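Local structure of Exo-beta-1,3-glucanase (Streptomyces sp. SirexAA-E, 4PEY) at residues L283-V294 against T305-I316; A383-D393 against A417-V428. The protein hydrolyses laminarin and laminarioligosaccharides as an exo-beta-1,3-glucanase of glycoside hydrolase family 55, releasing glucose and laminaribiose. The protein carries 1 engineered substitution. All blocks are in the same frame, centred on the assembly; numbering follows the deposited sequence. Where two conformers were deposited one is given.

Contact 1. Residues L283-V294 against T305-I316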
loop_
_atom_site.group_PDB
_atom_site.type_symbol
_atom_site.label_atom_id
_atom_site.label_comp_id
_atom_site.label_asym_id
_atom_site.label_seq_id
_atom_site.Cartn_x
_atom_site.Cartn_y
_atom_site.Cartn_z
ATOM N N LEU A 283 8.712 -21.603 12.576
ATOM C CA LEU A 283 8.629 -20.239 13.105
ATOM C C LEU A 283 8.015 -19.268 12.107
ATOM O O LEU A 283 8.172 -19.418 10.892
ATOM C CB LEU A 283 10.014 -19.733 13.512
ATOM C CG LEU A 283 10.686 -20.510 14.647
ATOM C CD1 LEU A 283 12.103 -20.008 14.846
ATOM C CD2 LEU A 283 9.888 -20.407 15.946
ATOM N N HIS A 284 7.316 -18.273 12.637
ATOM C CA HIS A 284 6.897 -17.128 11.846
ATOM C C HIS A 284 8.063 -16.151 11.745
ATOM O O HIS A 284 9.131 -16.398 12.311
ATOM C CB HIS A 284 5.671 -16.476 12.479
ATOM C CG HIS A 284 4.520 -17.421 12.653
ATOM N ND1 HIS A 284 3.570 -17.619 11.674
ATOM C CD2 HIS A 284 4.185 -18.241 13.677
ATOM C CE1 HIS A 284 2.688 -18.508 12.095
ATOM N NE2 HIS A 284 3.041 -18.906 13.305
ATOM N N LEU A 285 7.869 -15.058 11.010
ATOM C CA LEU A 285 8.935 -14.077 10.792
ATOM C C LEU A 285 8.518 -12.696 11.269
ATOM O O LEU A 285 7.470 -12.195 10.873
ATOM C CB LEU A 285 9.314 -14.007 9.306
ATOM C CG LEU A 285 9.879 -15.299 8.701
ATOM C CD1 LEU A 285 10.084 -15.138 7.202
ATOM C CD2 LEU A 285 11.187 -15.705 9.376
ATOM N N LEU A 286 9.342 -12.088 12.119
ATOM C CA LEU A 286 9.171 -10.695 12.521
ATOM C C LEU A 286 10.396 -9.910 12.091
ATOM O O LEU A 286 11.469 -10.079 12.679
ATOM C CB LEU A 286 8.971 -10.573 14.038
ATOM C CG LEU A 286 8.673 -9.158 14.547
ATOM C CD1 LEU A 286 7.288 -8.711 14.093
ATOM C CD2 LEU A 286 8.800 -9.087 16.065
ATOM N N PHE A 287 10.250 -9.073 11.061
ATOM C CA PHE A 287 11.371 -8.279 10.574
ATOM C C PHE A 287 11.468 -6.979 11.363
ATOM O O PHE A 287 10.626 -6.087 11.229
ATOM C CB PHE A 287 11.242 -7.975 9.070
ATOM C CG PHE A 287 11.392 -9.180 8.184
ATOM C CD1 PHE A 287 10.316 -10.022 7.951
ATOM C CD2 PHE A 287 12.609 -9.467 7.576
ATOM C CE1 PHE A 287 10.451 -11.132 7.127
ATOM C CE2 PHE A 287 12.746 -10.575 6.761
ATOM C CZ PHE A 287 11.669 -11.404 6.533
ATOM N N THR A 288 12.500 -6.864 12.187
ATOM C CA THR A 288 12.730 -5.627 12.921
ATOM C C THR A 288 13.205 -4.562 11.921
ATOM O O THR A 288 13.656 -4.903 10.821
ATOM C CB THR A 288 13.755 -5.836 14.059
ATOM O OG1 THR A 288 15.030 -6.201 13.517
ATOM C CG2 THR A 288 13.279 -6.934 14.999
ATOM N N PRO A 289 13.091 -3.269 12.278
ATOM C CA PRO A 289 13.393 -2.227 11.286
ATOM C C PRO A 289 14.847 -2.242 10.848
ATOM O O PRO A 289 15.757 -2.166 11.672
ATOM C CB PRO A 289 13.064 -0.922 12.026
ATOM C CG PRO A 289 12.168 -1.344 13.175
ATOM C CD PRO A 289 12.672 -2.692 13.566
ATOM N N GLY A 290 15.053 -2.351 9.543
ATOM C CA GLY A 290 16.388 -2.352 8.988
ATOM C C GLY A 290 16.325 -2.677 7.518
ATOM O O GLY A 290 15.240 -2.805 6.953
ATOM N N VAL A 291 17.493 -2.807 6.907
ATOM C CA VAL A 291 17.600 -3.136 5.500
ATOM C C VAL A 291 18.345 -4.452 5.374
ATOM O O VAL A 291 19.484 -4.586 5.850
ATOM C CB VAL A 291 18.320 -2.022 4.712
ATOM C CG1 VAL A 291 18.499 -2.422 3.252
ATOM C CG2 VAL A 291 17.547 -0.714 4.816
ATOM N N TYR A 292 17.699 -5.412 4.721
ATOM C CA TYR A 292 18.186 -6.787 4.640
ATOM C C TYR A 292 18.513 -7.207 3.211
ATOM O O TYR A 292 17.612 -7.396 2.408
ATOM C CB TYR A 292 17.135 -7.742 5.225
ATOM C CG TYR A 292 16.751 -7.391 6.634
ATOM C CD1 TYR A 292 15.679 -6.539 6.902
ATOM C CD2 TYR A 292 17.480 -7.885 7.702
ATOM C CE1 TYR A 292 15.342 -6.203 8.208
ATOM C CE2 TYR A 292 17.152 -7.559 8.998
ATOM C CZ TYR A 292 16.082 -6.721 9.249
ATOM O OH TYR A 292 15.775 -6.410 10.553
ATOM N N HIS A 293 19.797 -7.360 2.899
ATOM C CA HIS A 293 20.198 -7.930 1.613
ATOM C C HIS A 293 20.086 -9.447 1.676
ATOM O O HIS A 293 20.497 -10.062 2.661
ATOM C CB HIS A 293 21.633 -7.530 1.246
ATOM C CG HIS A 293 21.777 -6.096 0.847
ATOM N ND1 HIS A 293 21.842 -5.691 -0.471
ATOM C CD2 HIS A 293 21.850 -4.966 1.591
ATOM C CE1 HIS A 293 21.951 -4.375 -0.522
ATOM N NE2 HIS A 293 21.963 -3.911 0.718
ATOM N N VAL A 294 19.536 -10.054 0.631
ATOM C CA VAL A 294 19.471 -11.510 0.558
ATOM C C VAL A 294 20.113 -12.003 -0.748
ATOM O O VAL A 294 19.950 -11.388 -1.800
ATOM C CB VAL A 294 18.008 -12.030 0.674
ATOM C CG1 VAL A 294 17.440 -11.715 2.047
ATOM C CG2 VAL A 294 17.113 -11.455 -0.423
ATOM N N THR A 305 1.890 -19.039 7.719
ATOM C CA THR A 305 3.061 -18.293 8.164
ATOM C C THR A 305 2.801 -16.795 8.103
ATOM O O THR A 305 2.377 -16.278 7.064
ATOM C CB THR A 305 4.308 -18.602 7.308
ATOM O OG1 THR A 305 4.579 -20.006 7.323
ATOM C CG2 THR A 305 5.525 -17.868 7.845
ATOM N N VAL A 306 3.055 -16.113 9.218
ATOM C CA VAL A 306 3.025 -14.659 9.273
ATOM C C VAL A 306 4.429 -14.112 9.025
ATOM O O VAL A 306 5.390 -14.553 9.656
ATOM C CB VAL A 306 2.511 -14.151 10.644
ATOM C CG1 VAL A 306 2.564 -12.623 10.722
ATOM C CG2 VAL A 306 1.092 -14.640 10.897
ATOM N N ALA A 307 4.547 -13.156 8.105
ATOM C CA ALA A 307 5.804 -12.467 7.875
ATOM C C ALA A 307 5.510 -10.986 8.035
ATOM O O ALA A 307 4.976 -10.345 7.125
ATOM C CB ALA A 307 6.365 -12.777 6.493
ATOM N N LEU A 308 5.838 -10.465 9.215
ATOM C CA LEU A 308 5.413 -9.136 9.640
ATOM C C LEU A 308 6.598 -8.207 9.793
ATOM O O LEU A 308 7.532 -8.524 10.531
ATOM C CB LEU A 308 4.651 -9.232 10.970
ATOM C CG LEU A 308 4.175 -7.935 11.640
ATOM C CD1 LEU A 308 3.211 -7.160 10.736
ATOM C CD2 LEU A 308 3.538 -8.243 13.007
ATOM N N GLY A 309 6.566 -7.064 9.108
ATOM C CA GLY A 309 7.633 -6.088 9.222
ATOM C C GLY A 309 7.277 -4.919 10.127
ATOM O O GLY A 309 6.120 -4.496 10.194
ATOM N N LEU A 310 8.288 -4.408 10.824
ATOM C CA LEU A 310 8.183 -3.201 11.637
ATOM C C LEU A 310 9.041 -2.101 11.024
ATOM O O LEU A 310 10.067 -2.389 10.416
ATOM C CB LEU A 310 8.641 -3.471 13.077
ATOM C CG LEU A 310 8.011 -4.656 13.809
ATOM C CD1 LEU A 310 8.657 -4.861 15.182
ATOM C CD2 LEU A 310 6.511 -4.448 13.940
ATOM N N GLY A 311 8.646 -0.843 11.208
ATOM C CA GLY A 311 9.490 0.283 10.828
ATOM C C GLY A 311 9.952 0.303 9.375
ATOM O O GLY A 311 11.088 0.701 9.088
ATOM N N LEU A 312 9.088 -0.158 8.469
ATOM C CA LEU A 312 9.384 -0.189 7.030
ATOM C C LEU A 312 10.633 -1.035 6.737
ATOM O O LEU A 312 11.461 -0.696 5.882
ATOM C CB LEU A 312 9.536 1.240 6.472
ATOM C CG LEU A 312 8.230 1.904 6.009
ATOM C CD1 LEU A 312 7.668 1.183 4.784
ATOM C CD2 LEU A 312 7.174 1.992 7.125
ATOM N N ALA A 313 10.737 -2.151 7.451
ATOM C CA ALA A 313 11.743 -3.171 7.180
ATOM C C ALA A 313 11.812 -3.452 5.681
ATOM O O ALA A 313 10.787 -3.627 5.023
ATOM C CB ALA A 313 11.428 -4.452 7.952
ATOM N N THR A 314 13.029 -3.488 5.157
ATOM C CA THR A 314 13.250 -3.495 3.725
ATOM C C THR A 314 14.105 -4.675 3.306
ATOM O O THR A 314 15.109 -4.971 3.952
ATOM C CB THR A 314 13.924 -2.174 3.287
ATOM O OG1 THR A 314 13.034 -1.088 3.561
ATOM C CG2 THR A 314 14.283 -2.175 1.796
ATOM N N ILE A 315 13.703 -5.336 2.221
ATOM C CA ILE A 315 14.457 -6.450 1.670
ATOM C C ILE A 315 15.016 -6.074 0.303
ATOM O O ILE A 315 14.267 -5.645 -0.575
ATOM C CB ILE A 315 13.586 -7.709 1.529
ATOM C CG1 ILE A 315 13.024 -8.112 2.894
ATOM C CG2 ILE A 315 14.394 -8.848 0.915
ATOM C CD1 ILE A 315 11.846 -9.042 2.817
ATOM N N ILE A 316 16.331 -6.220 0.131
ATOM C CA ILE A 316 16.961 -5.990 -1.164
ATOM C C ILE A 316 17.507 -7.310 -1.691
ATOM O O ILE A 316 18.390 -7.910 -1.073
ATOM C CB ILE A 316 18.115 -4.969 -1.091
ATOM C CG1 ILE A 316 17.592 -3.585 -0.681
ATOM C CG2 ILE A 316 18.858 -4.892 -2.435
ATOM C CD1 ILE A 316 18.718 -2.605 -0.343
#

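Contact 2. Residues A383-D393 against A417-V428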
loop_
_atom_site.group_PDB
_atom_site.type_symbol
_atom_site.label_atom_id
_atom_site.label_comp_id
_atom_site.label_asym_id
_atom_site.label_seq_id
_atom_site.Cartn_x
_atom_site.Cartn_y
_atom_site.Cartn_z
ATOM N N ALA A 383 13.971 -4.525 -12.336
ATOM C CA ALA A 383 13.234 -5.785 -12.269
ATOM C C ALA A 383 12.301 -5.901 -13.470
ATOM O O ALA A 383 11.729 -4.906 -13.902
ATOM C CB ALA A 383 12.444 -5.886 -10.968
ATOM N N THR A 384 12.129 -7.112 -13.996
ATOM C CA THR A 384 11.263 -7.310 -15.163
ATOM C C THR A 384 9.783 -7.240 -14.769
ATOM O O THR A 384 9.015 -6.448 -15.335
ATOM C CB THR A 384 11.573 -8.645 -15.862
ATOM O OG1 THR A 384 12.936 -8.626 -16.312
ATOM C CG2 THR A 384 10.664 -8.851 -17.061
ATOM N N THR A 385 9.387 -8.061 -13.799
ATOM C CA THR A 385 8.029 -8.036 -13.259
ATOM C C THR A 385 8.123 -7.946 -11.736
ATOM O O THR A 385 8.785 -8.768 -11.115
ATOM C CB THR A 385 7.217 -9.287 -13.656
ATOM O OG1 THR A 385 7.301 -9.494 -15.073
ATOM C CG2 THR A 385 5.759 -9.132 -13.253
ATOM N N SER A 386 7.469 -6.967 -11.131
ATOM C CA SER A 386 7.677 -6.789 -9.699
ATOM C C SER A 386 6.910 -7.783 -8.835
ATOM O O SER A 386 7.516 -8.462 -8.005
ATOM C CB SER A 386 7.349 -5.353 -9.288
ATOM O OG SER A 386 8.387 -4.475 -9.717
ATOM N N ILE A 387 5.596 -7.890 -9.016
ATOM C CA ILE A 387 4.833 -8.894 -8.278
ATOM C C ILE A 387 4.056 -9.792 -9.224
ATOM O O ILE A 387 3.293 -9.309 -10.060
ATOM C CB ILE A 387 3.833 -8.266 -7.276
ATOM C CG1 ILE A 387 4.533 -7.257 -6.355
ATOM C CG2 ILE A 387 3.123 -9.377 -6.480
ATOM C CD1 ILE A 387 3.621 -6.676 -5.247
ATOM N N VAL A 388 4.263 -11.099 -9.098
ATOM C CA VAL A 388 3.478 -12.073 -9.843
ATOM C C VAL A 388 2.581 -12.801 -8.853
ATOM O O VAL A 388 3.076 -13.430 -7.903
ATOM C CB VAL A 388 4.360 -13.087 -10.601
ATOM C CG1 VAL A 388 3.493 -14.123 -11.324
ATOM C CG2 VAL A 388 5.278 -12.378 -11.582
ATOM N N VAL A 389 1.264 -12.692 -9.042
ATOM C CA VAL A 389 0.332 -13.389 -8.155
ATOM C C VAL A 389 -0.241 -14.604 -8.875
ATOM O O VAL A 389 -1.129 -14.478 -9.723
ATOM C CB VAL A 389 -0.816 -12.477 -7.678
ATOM C CG1 VAL A 389 -1.752 -13.241 -6.755
ATOM C CG2 VAL A 389 -0.256 -11.247 -6.973
ATOM N N ASN A 390 0.284 -15.777 -8.533
ATOM C CA ASN A 390 -0.160 -17.035 -9.119
ATOM C C ASN A 390 -1.296 -17.694 -8.331
ATOM O O ASN A 390 -2.212 -18.279 -8.916
ATOM C CB ASN A 390 1.020 -18.011 -9.214
ATOM C CG ASN A 390 2.040 -17.587 -10.251
ATOM O OD1 ASN A 390 1.698 -17.381 -11.417
ATOM N ND2 ASN A 390 3.297 -17.451 -9.836
ATOM N N SER A 391 -1.234 -17.604 -7.004
ATOM C CA SER A 391 -2.173 -18.344 -6.152
ATOM C C SER A 391 -3.606 -17.831 -6.219
ATOM O O SER A 391 -3.860 -16.628 -6.073
ATOM C CB SER A 391 -1.710 -18.320 -4.696
ATOM O OG SER A 391 -0.479 -19.006 -4.540
ATOM N N ASN A 392 -4.536 -18.760 -6.430
ATOM C CA ASN A 392 -5.960 -18.447 -6.402
ATOM C C ASN A 392 -6.369 -17.878 -5.048
ATOM O O ASN A 392 -5.809 -18.265 -4.016
ATOM C CB ASN A 392 -6.801 -19.695 -6.705
ATOM C CG ASN A 392 -6.647 -20.182 -8.134
ATOM O OD1 ASN A 392 -6.081 -19.504 -8.984
ATOM N ND2 ASN A 392 -7.158 -21.375 -8.403
ATOM N N ASP A 393 -7.342 -16.966 -5.082
ATOM C CA ASP A 393 -8.012 -16.387 -3.910
ATOM C C ASP A 393 -7.144 -15.418 -3.111
ATOM O O ASP A 393 -7.543 -14.969 -2.043
ATOM C CB ASP A 393 -8.545 -17.499 -2.983
ATOM C CG ASP A 393 -9.477 -18.452 -3.709
ATOM O OD1 ASP A 393 -10.620 -18.040 -4.033
ATOM O OD2 ASP A 393 -9.060 -19.601 -3.984
ATOM N N ALA A 417 11.906 -0.979 -15.631
ATOM C CA ALA A 417 11.071 -1.994 -14.997
ATOM C C ALA A 417 9.813 -2.113 -15.851
ATOM O O ALA A 417 8.946 -1.237 -15.807
ATOM C CB ALA A 417 10.741 -1.622 -13.541
ATOM N N ASP A 418 9.739 -3.160 -16.667
ATOM C CA ASP A 418 8.682 -3.246 -17.670
ATOM C C ASP A 418 7.293 -3.449 -17.069
ATOM O O ASP A 418 6.344 -2.790 -17.477
ATOM C CB ASP A 418 8.972 -4.372 -18.670
ATOM C CG ASP A 418 9.971 -3.964 -19.748
ATOM O OD1 ASP A 418 10.288 -2.758 -19.858
ATOM O OD2 ASP A 418 10.422 -4.853 -20.504
ATOM N N TYR A 419 7.168 -4.362 -16.108
ATOM C CA TYR A 419 5.849 -4.788 -15.631
ATOM C C TYR A 419 5.744 -4.659 -14.113
ATOM O O TYR A 419 6.643 -5.083 -13.381
ATOM C CB TYR A 419 5.573 -6.235 -16.045
ATOM C CG TYR A 419 5.782 -6.507 -17.521
ATOM C CD1 TYR A 419 4.876 -6.049 -18.467
ATOM C CD2 TYR A 419 6.885 -7.221 -17.962
ATOM C CE1 TYR A 419 5.060 -6.296 -19.825
ATOM C CE2 TYR A 419 7.079 -7.478 -19.313
ATOM C CZ TYR A 419 6.164 -7.020 -20.239
ATOM O OH TYR A 419 6.367 -7.274 -21.572
ATOM N N GLY A 420 4.642 -4.086 -13.640
ATOM C CA GLY A 420 4.449 -3.903 -12.210
ATOM C C GLY A 420 3.885 -5.142 -11.543
ATOM O O GLY A 420 4.607 -5.894 -10.894
ATOM N N VAL A 421 2.584 -5.363 -11.721
ATOM C CA VAL A 421 1.894 -6.507 -11.137
ATOM C C VAL A 421 1.280 -7.356 -12.240
ATOM O O VAL A 421 0.658 -6.826 -13.167
ATOM C CB VAL A 421 0.782 -6.057 -10.155
ATOM C CG1 VAL A 421 0.040 -7.261 -9.568
ATOM C CG2 VAL A 421 1.364 -5.176 -9.042
ATOM N N HIS A 422 1.458 -8.671 -12.145
ATOM C CA HIS A 422 0.827 -9.591 -13.078
ATOM C C HIS A 422 0.021 -10.600 -12.268
ATOM O O HIS A 422 0.598 -11.388 -11.516
ATOM C CB HIS A 422 1.867 -10.297 -13.951
ATOM C CG HIS A 422 1.271 -11.130 -15.041
ATOM N ND1 HIS A 422 2.002 -12.038 -15.779
ATOM C CD2 HIS A 422 0.005 -11.188 -15.521
ATOM C CE1 HIS A 422 1.213 -12.613 -16.671
ATOM N NE2 HIS A 422 -0.004 -12.113 -16.535
ATOM N N VAL A 423 -1.306 -10.550 -12.390
ATOM C CA VAL A 423 -2.174 -11.487 -11.668
ATOM C C VAL A 423 -2.575 -12.635 -12.583
ATOM O O VAL A 423 -3.288 -12.439 -13.572
ATOM C CB VAL A 423 -3.456 -10.817 -11.128
ATOM C CG1 VAL A 423 -4.322 -11.857 -10.406
ATOM C CG2 VAL A 423 -3.112 -9.673 -10.187
ATOM N N LYS A 424 -2.120 -13.834 -12.240
ATOM C CA LYS A 424 -2.423 -15.024 -13.038
ATOM C C LYS A 424 -3.434 -15.934 -12.339
ATOM O O LYS A 424 -4.112 -16.733 -12.982
ATOM C CB LYS A 424 -1.134 -15.790 -13.353
ATOM C CG LYS A 424 -0.189 -14.996 -14.260
ATOM C CD LYS A 424 1.273 -15.423 -14.129
ATOM C CE LYS A 424 1.517 -16.842 -14.568
ATOM N NZ LYS A 424 2.934 -17.250 -14.265
ATOM N N GLY A 425 -3.537 -15.807 -11.020
ATOM C CA GLY A 425 -4.483 -16.607 -10.255
ATOM C C GLY A 425 -5.925 -16.177 -10.438
ATOM O O GLY A 425 -6.206 -15.050 -10.882
ATOM N N ASP A 426 -6.836 -17.082 -10.076
ATOM C CA ASP A 426 -8.277 -16.852 -10.157
ATOM C C ASP A 426 -8.823 -16.346 -8.824
ATOM O O ASP A 426 -8.268 -16.660 -7.767
ATOM C CB ASP A 426 -9.020 -18.143 -10.548
ATOM C CG ASP A 426 -8.642 -18.653 -11.925
ATOM O OD1 ASP A 426 -8.133 -17.862 -12.748
ATOM O OD2 ASP A 426 -8.874 -19.854 -12.190
ATOM N N ASN A 427 -9.917 -15.582 -8.881
ATOM C CA ASN A 427 -10.596 -15.080 -7.684
ATOM C C ASN A 427 -9.690 -14.230 -6.798
ATOM O O ASN A 427 -9.822 -14.215 -5.567
ATOM C CB ASN A 427 -11.185 -16.246 -6.879
ATOM C CG ASN A 427 -12.043 -17.161 -7.738
ATOM O OD1 ASN A 427 -12.867 -16.692 -8.518
ATOM N ND2 ASN A 427 -11.839 -18.467 -7.613
ATOM N N VAL A 428 -8.767 -13.516 -7.432
ATOM C CA VAL A 428 -7.874 -12.628 -6.699
ATOM C C VAL A 428 -8.561 -11.281 -6.475
ATOM O O VAL A 428 -9.284 -10.787 -7.344
ATOM C CB VAL A 428 -6.527 -12.464 -7.445
ATOM C CG1 VAL A 428 -5.660 -11.375 -6.807
ATOM C CG2 VAL A 428 -5.778 -13.803 -7.461
HETATM O O HOH W 1 9.203 -4.629 -12.477
HETATM O O HOH W 2 -7.522 -22.357 -11.165
HETATM O O HOH W 3 -10.358 -20.368 -6.216
#

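Contact 1. Residues L283-V294 against T305-I316
Phe-287 and Ala-313 meet at the corner where two successive coils of the beta-helix turn together, and packing there is close and buried. CB of Phe-287 lies 3.7 Å from CB of Ala-313, the methyl of Ala-313 also faces the carbonyl of Thr-288, and the edge of the Tyr-292 ring reaches the same methyl. On either side of the corner the two segments run parallel, 284-287 on 306-309 before it and 291-294 on 314-316 after it, the register shifting by one residue. On the inner face the side chain of Phe-287 touches Ile-298 and Leu-337 of neighbouring strands. Gly-311 turns with positive phi beside Pro-289, where a CB would strike the proline CG.

At the start of the first ladder a ring stands in for a backbone acceptor. Val-306 N donates to ND1 of His-284 over 2.9 Å, nearly straight at 176° and in the plane of the imidazole. With CG anti to its own carbonyl carbon (chi1 -57°), His-284 turns ND1 to the next coil. A leucine here would probably leave the buried N-H of Val-306 without this acceptor.

The far end lies on the solvent side, with His-293 exposed and Val-291 and Ile-316 partly so. CB of Ile-316 sits over one face of the His-293 ring, 4.1 Å from the centroid, in a CH-pi contact. CD1 of Ile-316 spans from the rim of that ring to CG1 of Val-291, at 3.6 Å, while ND1 of His-293 is hydrogen-bonded to OD1 of Asp-318.

Backbone bonds thus fix the register of the coils, apolar groups fill the inside, and the two histidines contribute in unlike ways, one by its nitrogen in plane, the other by its face.

Contact 2. Residues A383-D393 against A417-V428
Asn-392 and Asp-426 make the straightest polar link between the two coils: Asp-426 N donates to OD1 of Asn-392 over 2.8 Å at 174°, coming from above the plane of the amide. Asp-393 N answers with a bond to the carbonyl of Asp-426, and a water joins Asn-392 ND2 to Asp-426 OD2. Beside them Asp-393 and Asn-427 point the same way, their carboxylate and amide planes 27° apart, with a second water bridging Asp-393 OD2 and Asn-427 ND2; Asp-393 OD2 also bonds His-361 N. CA of Gly-425 lies 3.1 Å from the carbonyl oxygen of Asn-390, an approach that a CB would turn into a clash.

Val-389 O is gripped twice, by Lys-424 N at 2.8 Å and by Gly-425 N at 3.0 Å. Bent at chi3, the Lys-424 chain runs alongside Asn-390 and brings NZ to OD1 of Asn-390 in a weak bond; its stronger partner is the carboxylate of Asp-355. The Asn-390 amide is held by its ND2, hydrogen-bonded to the carbonyl of Gly-353.

These are adjacent rungs of a right-handed parallel beta-helix, the fold of this family, with strands 387-389 and 421-423 running 8° apart in one of its parallel sheets. At the corner around Ser-386 and Gly-420 a third water donates to the carbonyls of Ala-383 and Tyr-419 and accepts from Ser-386 OG, tying the two turning chains together.

Packing divides by face. Ile-387, Val-389, Val-421 and Val-423 point inward in stacked rows: CB of Ile-387 is 4.3 Å from CG2 of Val-421, and CG1 of Val-389 meets CG2 of Val-428 at 4.1 Å. On the other face CG1 of Val-388 lies 3.8 Å from CD of Lys-424, whose CG sits over the imidazole of His-422.

In the fold
Both contacts join successive coils by parallel strand pairing, and both are largely buried, yet they hold different elements. Contact 1 follows the chain round a corner through two strand pairs, whereas contact 2 has one main ladder, extended at its ends by turns. Their centres are about 21 Å apart and their nearest atoms about 10 Å apart, so they do not touch. Contact 1 is bound chiefly by backbone bonds and apolar or aromatic groups; contact 2 adds amides, carboxylates and bridging waters at its turns. Contact 2 also lies nearer the substrate site: the side chain of Ala-417 is about 4 Å from that of the substrate-binding Arg-403.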